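Local atomic coordinates of endoglucanase EG-II (Hypocrea jecorina, PDB entry 3QR3), a protein that hydrolyses internal beta-1,4-glucosidic bonds of cellulose, as a fungal endoglucanase whose catalytic domain is a family 5 TIM barrel. Residues A[10-15]-A[27-32]; A[47-51]-A[305-309]; A[61-65]-A[86-90]; A[66-70]-A[82-86]. All blocks are in the same frame, centred on the assembly; numbering follows the deposited sequence.

Contact 1 (A[10-15]-A[27-32])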
loop_
_atom_site.group_PDB
_atom_site.type_symbol
_atom_site.label_atom_id
_atom_site.label_comp_id
_atom_site.label_asym_id
_atom_site.label_seq_id
_atom_site.Cartn_x
_atom_site.Cartn_y
_atom_site.Cartn_z
ATOM N N ILE A 10 -5.926 -5.696 -0.539
ATOM C CA ILE A 10 -7.345 -6.051 -0.604
ATOM C C ILE A 10 -8.064 -4.861 -1.224
ATOM O O ILE A 10 -8.498 -3.956 -0.522
ATOM C CB ILE A 10 -7.910 -6.316 0.810
ATOM C CG1 ILE A 10 -7.009 -7.308 1.560
ATOM C CG2 ILE A 10 -9.356 -6.829 0.735
ATOM C CD1 ILE A 10 -7.021 -8.721 0.963
ATOM N N ALA A 11 -8.151 -4.860 -2.550
ATOM C CA ALA A 11 -8.581 -3.682 -3.305
ATOM C C ALA A 11 -10.102 -3.586 -3.478
ATOM O O ALA A 11 -10.828 -4.554 -3.252
ATOM C CB ALA A 11 -7.879 -3.652 -4.675
ATOM N N GLY A 12 -10.574 -2.415 -3.899
ATOM C CA GLY A 12 -11.990 -2.209 -4.155
ATOM C C GLY A 12 -12.499 -0.837 -3.742
ATOM O O GLY A 12 -13.259 -0.193 -4.490
ATOM N N PHE A 13 -12.094 -0.370 -2.562
ATOM C CA PHE A 13 -12.456 0.990 -2.141
ATOM C C PHE A 13 -11.785 2.014 -3.068
ATOM O O PHE A 13 -12.097 3.216 -3.036
ATOM C CB PHE A 13 -12.080 1.259 -0.680
ATOM C CG PHE A 13 -13.131 0.822 0.330
ATOM C CD1 PHE A 13 -14.265 1.582 0.545
ATOM C CD2 PHE A 13 -12.944 -0.319 1.096
ATOM C CE1 PHE A 13 -15.215 1.197 1.489
ATOM C CE2 PHE A 13 -13.889 -0.715 2.036
ATOM C CZ PHE A 13 -15.033 0.050 2.225
ATOM N N ASP A 14 -10.877 1.530 -3.909
ATOM C CA ASP A 14 -10.161 2.397 -4.836
ATOM C C ASP A 14 -10.611 2.231 -6.284
ATOM O O ASP A 14 -10.086 2.898 -7.179
ATOM C CB ASP A 14 -8.672 2.088 -4.773
ATOM C CG ASP A 14 -8.383 0.653 -5.127
ATOM O OD1 ASP A 14 -9.125 -0.222 -4.635
ATOM O OD2 ASP A 14 -7.442 0.398 -5.903
ATOM N N PHE A 15 -11.547 1.325 -6.546
ATOM C CA PHE A 15 -12.016 1.183 -7.918
ATOM C C PHE A 15 -12.648 2.508 -8.311
ATOM O O PHE A 15 -13.347 3.128 -7.514
ATOM C CB PHE A 15 -12.995 0.026 -8.058
ATOM C CG PHE A 15 -12.333 -1.322 -8.019
ATOM C CD1 PHE A 15 -11.020 -1.442 -7.592
ATOM C CD2 PHE A 15 -13.021 -2.469 -8.397
ATOM C CE1 PHE A 15 -10.400 -2.672 -7.549
ATOM C CE2 PHE A 15 -12.402 -3.711 -8.355
ATOM C CZ PHE A 15 -11.099 -3.814 -7.926
ATOM N N LYS A 27 -18.126 4.735 -8.457
ATOM C CA LYS A 27 -17.583 3.500 -9.024
ATOM C C LYS A 27 -16.808 2.607 -8.049
ATOM O O LYS A 27 -16.216 1.605 -8.470
ATOM C CB LYS A 27 -16.729 3.801 -10.258
ATOM C CG LYS A 27 -17.408 4.756 -11.227
ATOM C CD LYS A 27 -17.309 4.299 -12.669
ATOM C CE LYS A 27 -18.304 5.058 -13.539
ATOM N NZ LYS A 27 -18.586 4.353 -14.826
ATOM N N VAL A 28 -16.802 2.938 -6.759
ATOM C CA VAL A 28 -16.129 2.046 -5.800
ATOM C C VAL A 28 -16.832 0.690 -5.787
ATOM O O VAL A 28 -18.028 0.607 -6.042
ATOM C CB VAL A 28 -16.095 2.618 -4.366
ATOM C CG1 VAL A 28 -15.279 3.915 -4.324
ATOM C CG2 VAL A 28 -17.518 2.836 -3.848
ATOM N N TYR A 29 -16.082 -0.371 -5.515
ATOM C CA TYR A 29 -16.656 -1.713 -5.400
ATOM C C TYR A 29 -15.947 -2.358 -4.216
ATOM O O TYR A 29 -15.073 -3.206 -4.392
ATOM C CB TYR A 29 -16.441 -2.514 -6.695
ATOM C CG TYR A 29 -17.183 -3.856 -6.771
ATOM C CD1 TYR A 29 -18.488 -3.980 -6.306
ATOM C CD2 TYR A 29 -16.590 -4.974 -7.344
ATOM C CE1 TYR A 29 -19.172 -5.192 -6.381
ATOM C CE2 TYR A 29 -17.267 -6.193 -7.427
ATOM C CZ TYR A 29 -18.556 -6.294 -6.937
ATOM O OH TYR A 29 -19.246 -7.489 -7.028
ATOM N N PRO A 30 -16.300 -1.922 -2.996
ATOM C CA PRO A 30 -15.531 -2.304 -1.805
ATOM C C PRO A 30 -15.635 -3.793 -1.507
ATOM O O PRO A 30 -16.691 -4.392 -1.735
ATOM C CB PRO A 30 -16.172 -1.466 -0.688
ATOM C CG PRO A 30 -16.870 -0.309 -1.424
ATOM C CD PRO A 30 -17.379 -0.973 -2.676
ATOM N N PRO A 31 -14.534 -4.393 -1.022
ATOM C CA PRO A 31 -14.490 -5.816 -0.669
ATOM C C PRO A 31 -15.066 -6.086 0.729
ATOM O O PRO A 31 -14.410 -6.705 1.567
ATOM C CB PRO A 31 -12.985 -6.131 -0.695
ATOM C CG PRO A 31 -12.324 -4.831 -0.320
ATOM C CD PRO A 31 -13.248 -3.710 -0.775
ATOM N N LEU A 32 -16.276 -5.595 0.970
ATOM C CA LEU A 32 -17.034 -5.934 2.168
ATOM C C LEU A 32 -18.294 -6.649 1.696
ATOM O O LEU A 32 -19.108 -6.068 0.962
ATOM C CB LEU A 32 -17.422 -4.685 2.950
ATOM C CG LEU A 32 -16.310 -3.999 3.726
ATOM C CD1 LEU A 32 -16.779 -2.645 4.228
ATOM C CD2 LEU A 32 -15.847 -4.885 4.890
#

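Contact 2 (A[47-51]-A[305-309])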
loop_
_atom_site.group_PDB
_atom_site.type_symbol
_atom_site.label_atom_id
_atom_site.label_comp_id
_atom_site.label_asym_id
_atom_site.label_seq_id
_atom_site.Cartn_x
_atom_site.Cartn_y
_atom_site.Cartn_z
ATOM N N GLN A 47 -11.446 -13.237 2.872
ATOM C CA GLN A 47 -10.161 -13.461 2.207
ATOM C C GLN A 47 -9.020 -13.279 3.202
ATOM O O GLN A 47 -8.139 -14.137 3.322
ATOM C CB GLN A 47 -9.960 -12.508 1.026
ATOM C CG GLN A 47 -10.774 -12.827 -0.210
ATOM C CD GLN A 47 -10.654 -11.742 -1.264
ATOM O OE1 GLN A 47 -9.588 -11.143 -1.432
ATOM N NE2 GLN A 47 -11.746 -11.476 -1.974
ATOM N N MET A 48 -9.032 -12.159 3.914
ATOM C CA MET A 48 -7.972 -11.885 4.890
ATOM C C MET A 48 -7.841 -13.009 5.923
ATOM O O MET A 48 -6.736 -13.396 6.294
ATOM C CB MET A 48 -8.200 -10.541 5.587
ATOM C CG MET A 48 -7.950 -9.326 4.689
ATOM S SD MET A 48 -7.942 -7.766 5.598
ATOM C CE MET A 48 -9.679 -7.608 6.010
ATOM N N GLN A 49 -8.972 -13.538 6.378
ATOM C CA GLN A 49 -8.942 -14.594 7.387
ATOM C C GLN A 49 -8.229 -15.835 6.840
ATOM O O GLN A 49 -7.413 -16.448 7.525
ATOM C CB GLN A 49 -10.357 -14.936 7.857
ATOM C CG GLN A 49 -10.407 -15.976 8.963
ATOM C CD GLN A 49 -11.822 -16.420 9.281
ATOM O OE1 GLN A 49 -12.148 -16.708 10.431
ATOM N NE2 GLN A 49 -12.671 -16.481 8.257
ATOM N N HIS A 50 -8.538 -16.191 5.599
ATOM C CA HIS A 50 -7.829 -17.259 4.904
ATOM C C HIS A 50 -6.327 -16.971 4.790
ATOM O O HIS A 50 -5.497 -17.829 5.085
ATOM C CB HIS A 50 -8.434 -17.471 3.512
ATOM C CG HIS A 50 -7.477 -18.035 2.511
ATOM N ND1 HIS A 50 -7.036 -19.343 2.555
ATOM C CD2 HIS A 50 -6.883 -17.474 1.432
ATOM C CE1 HIS A 50 -6.210 -19.561 1.547
ATOM N NE2 HIS A 50 -6.098 -18.442 0.851
ATOM N N PHE A 51 -5.983 -15.770 4.342
ATOM C CA PHE A 51 -4.585 -15.389 4.181
ATOM C C PHE A 51 -3.814 -15.501 5.492
ATOM O O PHE A 51 -2.671 -15.950 5.506
ATOM C CB PHE A 51 -4.475 -13.968 3.618
ATOM C CG PHE A 51 -4.742 -13.881 2.140
ATOM C CD1 PHE A 51 -4.131 -14.764 1.265
ATOM C CD2 PHE A 51 -5.591 -12.909 1.626
ATOM C CE1 PHE A 51 -4.363 -14.683 -0.099
ATOM C CE2 PHE A 51 -5.824 -12.820 0.266
ATOM C CZ PHE A 51 -5.214 -13.710 -0.597
ATOM N N THR A 305 -4.383 -11.208 -10.684
ATOM C CA THR A 305 -5.246 -11.599 -9.580
ATOM C C THR A 305 -4.495 -12.436 -8.539
ATOM O O THR A 305 -3.711 -13.330 -8.886
ATOM C CB THR A 305 -6.536 -12.330 -10.045
ATOM O OG1 THR A 305 -7.329 -12.655 -8.898
ATOM C CG2 THR A 305 -6.216 -13.615 -10.811
ATOM N N GLU A 306 -4.733 -12.122 -7.268
ATOM C CA GLU A 306 -4.243 -12.917 -6.147
ATOM C C GLU A 306 -5.417 -13.320 -5.265
ATOM O O GLU A 306 -5.226 -13.805 -4.156
ATOM C CB GLU A 306 -3.221 -12.120 -5.329
ATOM C CG GLU A 306 -1.986 -11.736 -6.125
ATOM C CD GLU A 306 -0.976 -10.969 -5.298
ATOM O OE1 GLU A 306 -1.250 -10.720 -4.105
ATOM O OE2 GLU A 306 0.093 -10.618 -5.839
ATOM N N THR A 307 -6.636 -13.119 -5.769
ATOM C CA THR A 307 -7.843 -13.423 -5.000
ATOM C C THR A 307 -8.035 -14.926 -4.894
ATOM O O THR A 307 -8.063 -15.622 -5.907
ATOM C CB THR A 307 -9.090 -12.818 -5.660
ATOM O OG1 THR A 307 -8.893 -11.413 -5.854
ATOM C CG2 THR A 307 -10.317 -13.029 -4.800
ATOM N N PRO A 308 -8.174 -15.436 -3.664
ATOM C CA PRO A 308 -8.414 -16.873 -3.508
ATOM C C PRO A 308 -9.846 -17.204 -3.921
ATOM O O PRO A 308 -10.697 -16.315 -3.954
ATOM C CB PRO A 308 -8.241 -17.095 -2.005
ATOM C CG PRO A 308 -8.600 -15.786 -1.380
ATOM C CD PRO A 308 -8.207 -14.713 -2.379
ATOM N N THR A 309 -10.104 -18.468 -4.230
ATOM C CA THR A 309 -11.450 -18.910 -4.592
ATOM C C THR A 309 -12.101 -19.682 -3.444
ATOM O O THR A 309 -11.487 -20.568 -2.859
ATOM C CB THR A 309 -11.418 -19.790 -5.851
ATOM O OG1 THR A 309 -10.865 -19.038 -6.940
ATOM C CG2 THR A 309 -12.826 -20.260 -6.224
#

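Contact 3 (A[61-65]-A[86-90])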
loop_
_atom_site.group_PDB
_atom_site.type_symbol
_atom_site.label_atom_id
_atom_site.label_comp_id
_atom_site.label_asym_id
_atom_site.label_seq_id
_atom_site.Cartn_x
_atom_site.Cartn_y
_atom_site.Cartn_z
ATOM N N ARG A 61 -2.899 -4.316 2.888
ATOM C CA ARG A 61 -2.968 -2.932 2.472
ATOM C C ARG A 61 -4.368 -2.702 1.933
ATOM O O ARG A 61 -4.885 -3.520 1.159
ATOM C CB ARG A 61 -1.930 -2.680 1.388
ATOM C CG ARG A 61 -1.815 -1.243 0.912
ATOM C CD ARG A 61 -0.462 -1.084 0.248
ATOM N NE ARG A 61 -0.184 0.227 -0.337
ATOM C CZ ARG A 61 -0.450 0.559 -1.595
ATOM N NH1 ARG A 61 -1.078 -0.295 -2.406
ATOM N NH2 ARG A 61 -0.110 1.762 -2.033
ATOM N N LEU A 62 -4.984 -1.599 2.351
ATOM C CA LEU A 62 -6.389 -1.336 2.036
ATOM C C LEU A 62 -6.525 -0.025 1.273
ATOM O O LEU A 62 -6.754 1.040 1.871
ATOM C CB LEU A 62 -7.217 -1.284 3.322
ATOM C CG LEU A 62 -7.054 -2.439 4.324
ATOM C CD1 LEU A 62 -7.991 -2.253 5.521
ATOM C CD2 LEU A 62 -7.316 -3.787 3.667
ATOM N N PRO A 63 -6.377 -0.095 -0.056
ATOM C CA PRO A 63 -6.432 1.086 -0.917
ATOM C C PRO A 63 -7.795 1.732 -0.865
ATOM O O PRO A 63 -8.801 1.025 -0.909
ATOM C CB PRO A 63 -6.209 0.509 -2.319
ATOM C CG PRO A 63 -5.566 -0.785 -2.110
ATOM C CD PRO A 63 -6.122 -1.319 -0.825
ATOM N N VAL A 64 -7.827 3.059 -0.781
ATOM C CA VAL A 64 -9.096 3.778 -0.810
ATOM C C VAL A 64 -8.900 5.159 -1.413
ATOM O O VAL A 64 -7.843 5.784 -1.249
ATOM C CB VAL A 64 -9.734 3.885 0.589
ATOM C CG1 VAL A 64 -8.766 4.534 1.558
ATOM C CG2 VAL A 64 -11.058 4.679 0.513
ATOM N N GLY A 65 -9.914 5.625 -2.128
ATOM C CA GLY A 65 -9.850 6.932 -2.750
ATOM C C GLY A 65 -10.025 8.042 -1.733
ATOM O O GLY A 65 -10.886 7.970 -0.857
ATOM N N TYR A 86 -15.425 1.997 5.451
ATOM C CA TYR A 86 -13.998 1.696 5.341
ATOM C C TYR A 86 -13.439 1.133 6.643
ATOM O O TYR A 86 -12.628 0.205 6.636
ATOM C CB TYR A 86 -13.217 2.938 4.910
ATOM C CG TYR A 86 -11.747 2.689 4.693
ATOM C CD1 TYR A 86 -11.305 1.925 3.625
ATOM C CD2 TYR A 86 -10.800 3.224 5.560
ATOM C CE1 TYR A 86 -9.952 1.701 3.415
ATOM C CE2 TYR A 86 -9.451 3.012 5.367
ATOM C CZ TYR A 86 -9.030 2.256 4.294
ATOM O OH TYR A 86 -7.690 2.036 4.107
ATOM N N ASP A 87 -13.895 1.667 7.768
ATOM C CA ASP A 87 -13.402 1.179 9.058
ATOM C C ASP A 87 -13.755 -0.285 9.306
ATOM O O ASP A 87 -13.045 -0.985 10.033
ATOM C CB ASP A 87 -13.890 2.041 10.226
ATOM C CG ASP A 87 -13.217 1.658 11.546
ATOM O OD1 ASP A 87 -11.974 1.581 11.572
ATOM O OD2 ASP A 87 -13.922 1.410 12.546
ATOM N N GLN A 88 -14.845 -0.764 8.708
ATOM C CA GLN A 88 -15.197 -2.170 8.873
ATOM C C GLN A 88 -14.101 -3.049 8.289
ATOM O O GLN A 88 -13.770 -4.094 8.843
ATOM C CB GLN A 88 -16.543 -2.516 8.210
ATOM C CG GLN A 88 -17.757 -1.934 8.899
ATOM C CD GLN A 88 -19.039 -2.184 8.108
ATOM O OE1 GLN A 88 -19.154 -3.173 7.386
ATOM N NE2 GLN A 88 -19.999 -1.288 8.246
ATOM N N LEU A 89 -13.548 -2.632 7.159
ATOM C CA LEU A 89 -12.485 -3.405 6.524
ATOM C C LEU A 89 -11.195 -3.298 7.363
ATOM O O LEU A 89 -10.489 -4.286 7.583
ATOM C CB LEU A 89 -12.262 -2.918 5.090
ATOM C CG LEU A 89 -11.240 -3.694 4.256
ATOM C CD1 LEU A 89 -11.679 -5.145 4.102
ATOM C CD2 LEU A 89 -11.058 -3.025 2.898
ATOM N N VAL A 90 -10.918 -2.101 7.853
ATOM C CA VAL A 90 -9.766 -1.876 8.733
ATOM C C VAL A 90 -9.811 -2.736 10.003
ATOM O O VAL A 90 -8.833 -3.396 10.343
ATOM C CB VAL A 90 -9.646 -0.385 9.138
ATOM C CG1 VAL A 90 -8.474 -0.175 10.103
ATOM C CG2 VAL A 90 -9.479 0.485 7.903
#

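Contact 4 (A[66-70]-A[82-86])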
loop_
_atom_site.group_PDB
_atom_site.type_symbol
_atom_site.label_atom_id
_atom_site.label_comp_id
_atom_site.label_asym_id
_atom_site.label_seq_id
_atom_site.Cartn_x
_atom_site.Cartn_y
_atom_site.Cartn_z
ATOM N N TRP A 66 -9.185 9.066 -1.839
ATOM C CA TRP A 66 -9.334 10.280 -1.041
ATOM C C TRP A 66 -10.768 10.811 -1.156
ATOM O O TRP A 66 -11.419 11.096 -0.151
ATOM C CB TRP A 66 -8.344 11.320 -1.560
ATOM C CG TRP A 66 -8.232 12.596 -0.799
ATOM C CD1 TRP A 66 -8.988 13.017 0.263
ATOM C CD2 TRP A 66 -7.305 13.644 -1.078
ATOM N NE1 TRP A 66 -8.562 14.268 0.674
ATOM C CE2 TRP A 66 -7.540 14.677 -0.144
ATOM C CE3 TRP A 66 -6.302 13.816 -2.040
ATOM C CZ2 TRP A 66 -6.801 15.861 -0.142
ATOM C CZ3 TRP A 66 -5.571 14.990 -2.036
ATOM C CH2 TRP A 66 -5.824 15.997 -1.088
ATOM N N GLN A 67 -11.261 10.918 -2.384
ATOM C CA GLN A 67 -12.592 11.481 -2.631
ATOM C C GLN A 67 -13.660 10.694 -1.895
ATOM O O GLN A 67 -14.648 11.253 -1.429
ATOM C CB GLN A 67 -12.911 11.528 -4.134
ATOM C CG GLN A 67 -12.110 12.590 -4.901
ATOM C CD GLN A 67 -10.758 12.076 -5.397
ATOM O OE1 GLN A 67 -10.133 11.203 -4.774
ATOM N NE2 GLN A 67 -10.310 12.601 -6.534
ATOM N N TYR A 68 -13.455 9.388 -1.784
ATOM C CA TYR A 68 -14.421 8.546 -1.095
ATOM C C TYR A 68 -14.522 8.909 0.393
ATOM O O TYR A 68 -15.619 9.031 0.946
ATOM C CB TYR A 68 -14.064 7.060 -1.238
ATOM C CG TYR A 68 -15.049 6.191 -0.505
ATOM C CD1 TYR A 68 -16.311 5.943 -1.034
ATOM C CD2 TYR A 68 -14.736 5.651 0.731
ATOM C CE1 TYR A 68 -17.225 5.174 -0.359
ATOM C CE2 TYR A 68 -15.640 4.872 1.416
ATOM C CZ TYR A 68 -16.884 4.640 0.865
ATOM O OH TYR A 68 -17.783 3.870 1.556
ATOM N N LEU A 69 -13.372 9.071 1.040
ATOM C CA LEU A 69 -13.341 9.268 2.487
ATOM C C LEU A 69 -13.993 10.577 2.903
ATOM O O LEU A 69 -14.611 10.656 3.962
ATOM C CB LEU A 69 -11.905 9.186 3.031
ATOM C CG LEU A 69 -11.281 7.783 2.998
ATOM C CD1 LEU A 69 -9.866 7.812 3.534
ATOM C CD2 LEU A 69 -12.132 6.764 3.764
ATOM N N VAL A 70 -13.857 11.603 2.071
ATOM C CA VAL A 70 -14.443 12.896 2.382
ATOM C C VAL A 70 -15.689 13.160 1.534
ATOM O O VAL A 70 -16.185 14.276 1.488
ATOM C CB VAL A 70 -13.432 14.035 2.182
ATOM C CG1 VAL A 70 -12.285 13.914 3.193
ATOM C CG2 VAL A 70 -12.909 14.041 0.750
ATOM N N SER A 82 -18.846 6.955 4.701
ATOM C CA SER A 82 -17.643 6.436 4.058
ATOM C C SER A 82 -16.662 5.868 5.074
ATOM O O SER A 82 -16.161 4.749 4.909
ATOM C CB SER A 82 -16.967 7.532 3.232
ATOM O OG SER A 82 -17.850 7.993 2.226
ATOM N N ILE A 83 -16.386 6.628 6.131
ATOM C CA ILE A 83 -15.381 6.191 7.104
ATOM C C ILE A 83 -15.903 4.986 7.886
ATOM O O ILE A 83 -15.151 4.091 8.230
ATOM C CB ILE A 83 -14.918 7.337 8.045
ATOM C CG1 ILE A 83 -13.699 6.901 8.861
ATOM C CG2 ILE A 83 -16.050 7.779 8.975
ATOM C CD1 ILE A 83 -12.501 6.493 8.009
ATOM N N SER A 84 -17.208 4.957 8.127
ATOM C CA SER A 84 -17.849 3.832 8.796
ATOM C C SER A 84 -17.697 2.525 7.999
ATOM O O SER A 84 -17.380 1.472 8.551
ATOM C CB SER A 84 -19.334 4.147 9.018
ATOM O OG SER A 84 -20.004 3.041 9.597
ATOM N N LYS A 85 -17.940 2.600 6.695
ATOM C CA LYS A 85 -17.773 1.446 5.819
ATOM C C LYS A 85 -16.299 1.040 5.735
ATOM O O LYS A 85 -15.955 -0.120 5.918
ATOM C CB LYS A 85 -18.318 1.756 4.421
ATOM C CG LYS A 85 -19.848 1.895 4.347
ATOM C CD LYS A 85 -20.540 0.581 4.720
ATOM C CE LYS A 85 -22.053 0.669 4.519
ATOM N NZ LYS A 85 -22.694 -0.672 4.632
ATOM N N TYR A 86 -15.425 1.997 5.451
ATOM C CA TYR A 86 -13.998 1.696 5.341
ATOM C C TYR A 86 -13.439 1.133 6.643
ATOM O O TYR A 86 -12.628 0.205 6.636
ATOM C CB TYR A 86 -13.217 2.938 4.910
ATOM C CG TYR A 86 -11.747 2.689 4.693
ATOM C CD1 TYR A 86 -11.305 1.925 3.625
ATOM C CD2 TYR A 86 -10.800 3.224 5.560
ATOM C CE1 TYR A 86 -9.952 1.701 3.415
ATOM C CE2 TYR A 86 -9.451 3.012 5.367
ATOM C CZ TYR A 86 -9.030 2.256 4.294
ATOM O OH TYR A 86 -7.690 2.036 4.107
#

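Contact 1 (A[10-15]-A[27-32])
Pro-30 sets its ring as a bump on the flat of Phe-13: CB stands 3.5 Å from the ring centroid, only 10° off the normal, in a CH-pi contact over the middle of the face. Beside it Leu-32 brings CD1 to the ring edge, 3.8 Å from CZ of Phe-13. Pro-31 fills the hollow next to the strand end, its CG lying 3.3 Å from the carbonyl O of Ala-11 and also against the CG2 branch of Ile-10. Gly-12, with no side chain, lets the backbone of Tyr-29 and the Pro-31 ring come this close, and its backbone angles suit glycine. At the other end CG1 of Val-28 sits against the O of Phe-13, while the Phe-15 ring comes obliquely to CB of Tyr-29, with CD2 3.8 Å away.

The segment 10-15 leaves the first strand of the TIM barrel through a type I turn from Gly-12 to Phe-15, and 27-32 belongs to the long loop leading to helix 44-55. OD1 of Asp-14 accepts from the N-H of Gly-12. The O of Gly-12 accepts twice, from Phe-15 N within the turn and from Tyr-29 N at 3.0 Å, from opposite faces of its carbonyl plane. Stiff proline rings thus supply much of the apolar surface; they offer no N-H, and Tyr-29 N gives the one hydrogen bond across.

Contact 2 (A[47-51]-A[305-309])
One turn of helix 44-55 faces an irregular segment, 305-309, with the CA atoms of Gln-47 and Pro-308 6.9 Å apart and no hydrogen bond between the two. Pro-308 is the bump: its ring is met by three side chains of the helix. CG of Pro-308 rests 3.7 Å from CD2 of His-50, and CD of Pro-308 lies 3.6 Å from CZ of Phe-51. The Gln-47 side chain crosses the proline at about a right angle, its CG touching. A compact ring suits this place, filling the gap between i and i+3 or i+4 side chains without a polar group to satisfy.

The helix is the one that follows the first strand of the TIM barrel, and 305-309 comes after its last strand, so the contact joins the two ends of the barrel's chain. Phe-51 also turns its edge to the O of Glu-306, which lies in the ring plane 3.6 Å from CZ. The Gln-47 side chain runs extended (chi2 173°), bringing NE2 within 3.5 Å of the Thr-307 methyl CG2, while its OE1 accepts from Gly-296 N. His-50 NE2 hydrogen-bonds to OD2 of Asp-317, and the imidazole stacks on Trp-315. Within 305-309, the OG1 of Thr-305 takes the N-H of Thr-307 in an ST turn.

Contact 3 (A[61-65]-A[86-90])
Leu-62 and Val-64 of strand 59-64 face Tyr-86, Leu-89 and Val-90 of helix 80-95, the next long helix of the TIM barrel. The axes of strand 61-64 and helix 86-90 run nearly antiparallel, at 168° and 10.0 Å, the spacing of a helix packed on a sheet.

The tight part is centred on Tyr-86 and Leu-62. CG of Tyr-86 stands anti to the backbone N (chi1 -177°), which sends the ring from the helix to the strand, where OH donates to the O of Leu-62 at 2.6 Å. The oxygen is met in its carbonyl plane, on a lone pair, and lies at the edge of the ring, in the ring plane. Tyrosine suits the site because its ring is apolar to the packing while its one hydroxyl finds a buried acceptor. CG1 of Val-64 lies over one face, off-centre, 3.9 Å from the ring centroid and 29° off the normal. The Phe-13 ring meets Tyr-86 edge-to-face.

The outward side of the helix is the loose one: Gln-88 is exposed there, and Asp-87, partly exposed, bonds through OD1 to Tyr-136 and Gln-91. Facing inward, Leu-62 is the residue most covered, held by Tyr-86, Leu-89 and Val-90. It meets Leu-89 tip to tip, both of its methyls touching, and its CD1 rests 3.7 Å from CA of Val-90.

Contact 4 (A[66-70]-A[82-86])
The Tyr-68 ring has Ser-82 over one face: CB lies 3.8 Å from the centroid, 26° off the normal, in a CH-pi contact, and OG stands above the ring centre. Beyond the ring, the phenol OH of Tyr-68 lies against CB of Lys-85, 3.6 Å away. The Phe-13 ring also meets Tyr-68. The second flat group, Tyr-86, is approached obliquely by one branch of Leu-69, with CD2 of Leu-69 4.1 Å from CB of Tyr-86.

This is the junction of a short helix, 66-69, which follows the second strand of the TIM barrel, with the early turns of helix 80-95, the next main helix of the barrel. Serine suits the close approach of the two backbones, 5.4 Å between the CA atoms of Leu-69 and Ser-82, because it is small and carries a donor. Tyr-68 itself has CG anti to its own N (chi1 179°), which turns the face of the ring to Ser-82.

The packing of Leu-69 on Ile-83 and Tyr-86 is apolar and less close. Leu-69 CD2 comes no nearer than 4.3 Å to CD1 of Ile-83, a residue that also reaches Leu-132 and Lys-135 of helix 122-136. Lys-85 bends at chi2 and leads its amine away, to the O of Phe-35, whose ring it also meets in a cation-pi contact. The hydroxyl of Ser-82 donates from OG to the O of Tyr-68 at 2.8 Å, tilted 28° from the carbonyl plane.

How the contacts relate
Contacts 1, 3 and 4 form a cluster on one side of the barrel, while contact 2 lies at the seam where the chain's late part returns. The centres of contacts 1 and 3, and of contacts 3 and 4, are about 8 Å apart; those of contacts 2 and 4 about 23 Å, without touching. Contact 1 comes first along the chain; contact 2 spans the stretch that holds contacts 3 and 4, which share Tyr-86 and helix 80-95. Strands 5-11 and 59-64 are neighbours in the parallel sheet, tied by Ile-10 N to Arg-61 O. Phe-13 links contact 1 to contact 4, and Met-48 touches both Ile-10 and Leu-89, so one continuous packing layer joins the early strands and helices of the barrel.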